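Long-range contact in cadherin-5 (PDB 3PPE), which mediates calcium-dependent, mainly homophilic adhesion between endothelial cells and helps couple actin fibres to their junctions: residues 113-126 with 158-170. Sequence-based numbering, arbitrary orientation. Where two conformers were deposited one is given.
Sequences VPEMSRLGTSVTKV and SGVIFTARADLDR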
loop_
_atom_site.group_PDB
_atom_site.type_symbol
_atom_site.label_atom_id
_atom_site.label_comp_id
_atom_site.label_asym_id
_atom_site.label_seq_id
_atom_site.Cartn_x
_atom_site.Cartn_y
_atom_site.Cartn_z
ATOM N N VAL A 113 16.209 -4.634 51.566
ATOM C CA VAL A 113 17.265 -3.643 51.662
ATOM C C VAL A 113 17.530 -3.447 53.169
ATOM O O VAL A 113 16.589 -3.573 53.967
ATOM C CB VAL A 113 16.883 -2.347 50.900
ATOM C CG1 VAL A 113 15.729 -1.608 51.590
ATOM C CG2 VAL A 113 18.125 -1.419 50.685
ATOM N N PRO A 114 18.800 -3.248 53.582
ATOM C CA PRO A 114 19.056 -2.920 54.988
ATOM C C PRO A 114 18.443 -1.608 55.365
ATOM O O PRO A 114 18.441 -0.674 54.537
ATOM C CB PRO A 114 20.584 -2.807 55.059
ATOM C CG PRO A 114 21.047 -3.739 53.921
ATOM C CD PRO A 114 20.058 -3.453 52.832
ATOM N N GLU A 115 17.925 -1.527 56.601
ATOM C CA GLU A 115 17.358 -0.308 57.122
ATOM C C GLU A 115 18.410 0.776 57.114
ATOM O O GLU A 115 19.598 0.480 57.152
ATOM C CB GLU A 115 16.837 -0.496 58.561
ATOM C CG GLU A 115 17.916 -0.947 59.559
ATOM C CD GLU A 115 17.451 -0.777 61.010
ATOM O OE1 GLU A 115 18.180 -1.237 61.941
ATOM O OE2 GLU A 115 16.363 -0.167 61.196
ATOM N N MET A 116 17.963 2.028 57.064
ATOM C CA MET A 116 18.858 3.172 57.150
ATOM C C MET A 116 19.934 3.215 56.048
ATOM O O MET A 116 20.946 3.863 56.219
ATOM C CB MET A 116 19.495 3.263 58.570
ATOM C CG MET A 116 18.475 3.215 59.752
ATOM S SD MET A 116 17.266 4.557 59.667
ATOM C CE MET A 116 18.348 5.975 59.799
ATOM N N SER A 117 19.705 2.552 54.912
ATOM C CA SER A 117 20.593 2.698 53.747
ATOM C C SER A 117 20.477 4.138 53.233
ATOM O O SER A 117 19.427 4.787 53.360
ATOM C CB SER A 117 20.186 1.711 52.649
ATOM O OG SER A 117 20.278 0.330 53.084
ATOM N N ARG A 118 21.566 4.627 52.655
ATOM C CA ARG A 118 21.543 5.930 52.022
ATOM C C ARG A 118 20.435 6.053 50.952
ATOM O O ARG A 118 19.936 5.069 50.374
ATOM C CB ARG A 118 22.923 6.283 51.456
ATOM C CG ARG A 118 23.428 5.371 50.311
ATOM C CD ARG A 118 24.895 5.652 50.061
ATOM N NE ARG A 118 25.415 4.970 48.884
ATOM C CZ ARG A 118 26.643 5.151 48.401
ATOM N NH1 ARG A 118 27.488 5.972 49.010
ATOM N NH2 ARG A 118 27.036 4.498 47.319
ATOM N N LEU A 119 19.978 7.285 50.770
ATOM C CA LEU A 119 19.084 7.622 49.673
ATOM C C LEU A 119 19.673 7.105 48.354
ATOM O O LEU A 119 20.873 7.290 48.097
ATOM C CB LEU A 119 18.963 9.134 49.582
ATOM C CG LEU A 119 18.312 9.698 48.336
ATOM C CD1 LEU A 119 16.810 9.443 48.405
ATOM C CD2 LEU A 119 18.606 11.168 48.309
ATOM N N GLY A 120 18.816 6.478 47.530
ATOM C CA GLY A 120 19.187 6.033 46.192
ATOM C C GLY A 120 19.902 4.688 46.216
ATOM O O GLY A 120 20.649 4.344 45.281
ATOM N N THR A 121 19.667 3.920 47.277
ATOM C CA THR A 121 20.167 2.559 47.350
ATOM C C THR A 121 19.268 1.655 46.533
ATOM O O THR A 121 18.057 1.610 46.751
ATOM C CB THR A 121 20.249 2.024 48.786
ATOM O OG1 THR A 121 21.197 2.834 49.526
ATOM C CG2 THR A 121 20.757 0.578 48.743
ATOM N N SER A 122 19.892 0.939 45.591
ATOM C CA SER A 122 19.212 0.043 44.703
ATOM C C SER A 122 18.632 -1.136 45.509
ATOM O O SER A 122 19.345 -1.755 46.337
ATOM C CB SER A 122 20.260 -0.445 43.691
ATOM O OG SER A 122 19.703 -1.416 42.888
ATOM N N VAL A 123 17.362 -1.474 45.276
ATOM C CA VAL A 123 16.706 -2.509 46.076
ATOM C C VAL A 123 16.501 -3.816 45.271
ATOM O O VAL A 123 16.935 -4.892 45.663
ATOM C CB VAL A 123 15.336 -1.982 46.603
ATOM C CG1 VAL A 123 14.572 -3.082 47.371
ATOM C CG2 VAL A 123 15.511 -0.692 47.417
ATOM N N THR A 124 15.842 -3.691 44.118
ATOM C CA THR A 124 15.435 -4.819 43.331
ATOM C C THR A 124 15.019 -4.285 41.955
ATOM O O THR A 124 14.972 -3.063 41.759
ATOM C CB THR A 124 14.278 -5.603 44.038
ATOM O OG1 THR A 124 14.137 -6.852 43.394
ATOM C CG2 THR A 124 12.944 -4.876 43.989
ATOM N N LYS A 125 14.803 -5.175 40.990
ATOM C CA LYS A 125 14.421 -4.736 39.660
ATOM C C LYS A 125 13.079 -5.368 39.325
ATOM O O LYS A 125 12.867 -6.549 39.589
ATOM C CB LYS A 125 15.444 -5.147 38.591
ATOM C CG LYS A 125 15.168 -4.464 37.216
ATOM C CD LYS A 125 15.989 -5.048 36.096
ATOM C CE LYS A 125 15.625 -4.438 34.720
ATOM N NZ LYS A 125 14.168 -4.611 34.312
ATOM N N VAL A 126 12.162 -4.581 38.782
ATOM C CA VAL A 126 10.921 -5.137 38.229
ATOM C C VAL A 126 11.036 -5.054 36.692
ATOM O O VAL A 126 11.838 -4.259 36.173
ATOM C CB VAL A 126 9.607 -4.443 38.792
ATOM C CG1 VAL A 126 9.568 -4.535 40.342
ATOM C CG2 VAL A 126 9.438 -2.953 38.347
ATOM N N SER A 158 14.297 1.755 33.719
ATOM C CA SER A 158 14.663 0.333 33.563
ATOM C C SER A 158 13.939 -0.607 34.547
ATOM O O SER A 158 14.166 -1.807 34.520
ATOM C CB SER A 158 16.169 0.101 33.710
ATOM O OG SER A 158 16.862 0.577 32.547
ATOM N N GLY A 159 13.098 -0.069 35.418
ATOM C CA GLY A 159 12.417 -0.897 36.422
ATOM C C GLY A 159 13.215 -1.136 37.702
ATOM O O GLY A 159 12.792 -1.928 38.560
ATOM N N VAL A 160 14.341 -0.453 37.861
ATOM C CA VAL A 160 15.112 -0.548 39.105
ATOM C C VAL A 160 14.487 0.329 40.204
ATOM O O VAL A 160 14.198 1.510 39.987
ATOM C CB VAL A 160 16.601 -0.235 38.889
ATOM C CG1 VAL A 160 17.442 -0.376 40.224
ATOM C CG2 VAL A 160 17.196 -1.174 37.786
ATOM N N ILE A 161 14.273 -0.295 41.358
ATOM C CA ILE A 161 13.686 0.367 42.533
ATOM C C ILE A 161 14.804 0.752 43.498
ATOM O O ILE A 161 15.710 -0.038 43.760
ATOM C CB ILE A 161 12.612 -0.539 43.198
ATOM C CG1 ILE A 161 11.526 -0.888 42.163
ATOM C CG2 ILE A 161 11.985 0.111 44.462
ATOM C CD1 ILE A 161 10.426 -1.756 42.699
ATOM N N PHE A 162 14.729 1.982 44.007
ATOM C CA PHE A 162 15.738 2.580 44.885
ATOM C C PHE A 162 15.051 3.154 46.109
ATOM O O PHE A 162 13.889 3.561 46.019
ATOM C CB PHE A 162 16.433 3.747 44.176
ATOM C CG PHE A 162 17.146 3.374 42.910
ATOM C CD1 PHE A 162 16.485 3.417 41.670
ATOM C CD2 PHE A 162 18.499 3.056 42.936
ATOM C CE1 PHE A 162 17.171 3.065 40.491
ATOM C CE2 PHE A 162 19.205 2.727 41.757
ATOM C CZ PHE A 162 18.539 2.730 40.537
ATOM N N THR A 163 15.781 3.244 47.236
ATOM C CA THR A 163 15.264 3.940 48.422
ATOM C C THR A 163 15.102 5.422 48.060
ATOM O O THR A 163 15.968 5.999 47.399
ATOM C CB THR A 163 16.213 3.794 49.671
ATOM O OG1 THR A 163 17.484 4.341 49.338
ATOM C CG2 THR A 163 16.381 2.291 50.091
ATOM N N ALA A 164 13.977 6.005 48.492
ATOM C CA ALA A 164 13.627 7.410 48.259
ATOM C C ALA A 164 13.929 8.294 49.463
ATOM O O ALA A 164 13.808 9.508 49.372
ATOM C CB ALA A 164 12.141 7.563 47.891
ATOM N N ARG A 165 14.366 7.682 50.552
ATOM C CA ARG A 165 14.639 8.370 51.830
ATOM C C ARG A 165 15.825 7.662 52.435
ATOM O O ARG A 165 15.985 6.464 52.209
ATOM C CB ARG A 165 13.449 8.216 52.808
ATOM C CG ARG A 165 12.126 8.909 52.365
ATOM C CD ARG A 165 11.019 8.769 53.418
ATOM N NE ARG A 165 11.385 9.506 54.633
ATOM C CZ ARG A 165 11.071 10.769 54.889
ATOM N NH1 ARG A 165 10.378 11.503 54.001
ATOM N NH2 ARG A 165 11.495 11.313 56.042
ATOM N N ALA A 166 16.605 8.365 53.258
ATOM C CA ALA A 166 17.750 7.752 53.959
ATOM C C ALA A 166 17.401 7.285 55.365
ATOM O O ALA A 166 18.247 6.716 56.025
ATOM C CB ALA A 166 18.923 8.724 54.034
ATOM N N ASP A 167 16.168 7.494 55.824
ATOM C CA ASP A 167 15.797 7.154 57.213
ATOM C C ASP A 167 14.843 5.961 57.340
ATOM O O ASP A 167 14.051 5.921 58.288
ATOM C CB ASP A 167 15.159 8.383 57.919
ATOM C CG ASP A 167 13.977 8.949 57.140
ATOM O OD1 ASP A 167 13.442 10.022 57.511
ATOM O OD2 ASP A 167 13.588 8.323 56.123
ATOM N N LEU A 168 14.868 5.007 56.398
ATOM C CA LEU A 168 13.932 3.876 56.517
ATOM C C LEU A 168 14.316 2.970 57.695
ATOM O O LEU A 168 15.359 2.327 57.692
ATOM C CB LEU A 168 13.758 3.078 55.221
ATOM C CG LEU A 168 13.374 3.869 53.957
ATOM C CD1 LEU A 168 13.384 2.978 52.739
ATOM C CD2 LEU A 168 12.032 4.567 54.125
ATOM N N ASP A 169 13.421 2.911 58.670
ATOM C CA ASP A 169 13.683 2.319 59.977
ATOM C C ASP A 169 12.818 1.072 60.089
ATOM O O ASP A 169 11.581 1.163 60.048
ATOM C CB ASP A 169 13.292 3.344 61.052
ATOM C CG ASP A 169 13.736 2.933 62.470
ATOM O OD1 ASP A 169 14.384 3.763 63.152
ATOM O OD2 ASP A 169 13.453 1.794 62.907
ATOM N N ARG A 170 13.473 -0.083 60.212
ATOM C CA ARG A 170 12.802 -1.374 60.366
ATOM C C ARG A 170 11.788 -1.416 61.532
ATOM O O ARG A 170 10.762 -2.097 61.442
ATOM C CB ARG A 170 13.836 -2.505 60.517
ATOM C CG ARG A 170 13.231 -3.885 60.393
ATOM C CD ARG A 170 14.205 -4.996 60.731
ATOM N NE ARG A 170 13.442 -6.119 61.273
ATOM C CZ ARG A 170 12.913 -7.089 60.539
ATOM N NH1 ARG A 170 13.101 -7.084 59.231
ATOM N NH2 ARG A 170 12.220 -8.075 61.099
HETATM O O HOH W 1 15.712 0.012 63.714
HETATM O O HOH W 2 21.123 6.468 56.180
HETATM O O HOH W 3 16.829 4.363 54.100
#
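Strands 122-125 and 160-163 run antiparallel, their axes 157° apart and 4.5 Å from each other at closest approach, with Ser122 opposite Phe162 and Lys125 opposite Val160 as non-hydrogen-bonded pairs. Bonds such as Val123 N to Ile161 O (2.7 Å) join the backbones, and Gly159, where a CB would run into Val126 O, takes Val126 N on its carbonyl. On the outer face the flexible Lys125 reaches past Gly159 toward the turn leading into strand 160-163, then bends at its last torsion (-59°) to bring NZ within 2.8 Å of Ser158 O; Val126 O and Thr127 OG1 also accept from this ammonium. Inward, in one of two conformers, the end of Ile161's longer arm (CD1) meets Val126 CG1 at 3.7 Å. Thr163 suits the turn 118-121 because its small hydroxyl, held between backbone N and carbonyl carbon (chi1 60°), donates to Arg118 O at 2.8 Å, while Thr121 OG1 reaches that oxygen from the opposite face. Farther along, Met116 N bonds Leu168 O and the thioether curls over the 167-168 backbone. Glu115 extends its carboxylate so that OE2 accepts from Arg170 N (3.1 Å) on the anti side, tilted out of the carboxylate plane. Water 1 bridges OE2 to Asp169 OD2, 3.9 Å away, probably easing the closeness of two acids; Asp169 OD2 also accepts from Glu171 N. With an alanine at Glu115, Arg170 N would probably lose this acceptor and water 1 one of the two carboxylates it bridges. Strands 122-129 and 160-163 share one sheet, and Ile161 and Val126 face Ile178, Val180 and Val197 of the other, as in the Greek-key β-sandwich of a cadherin repeat, here EC2.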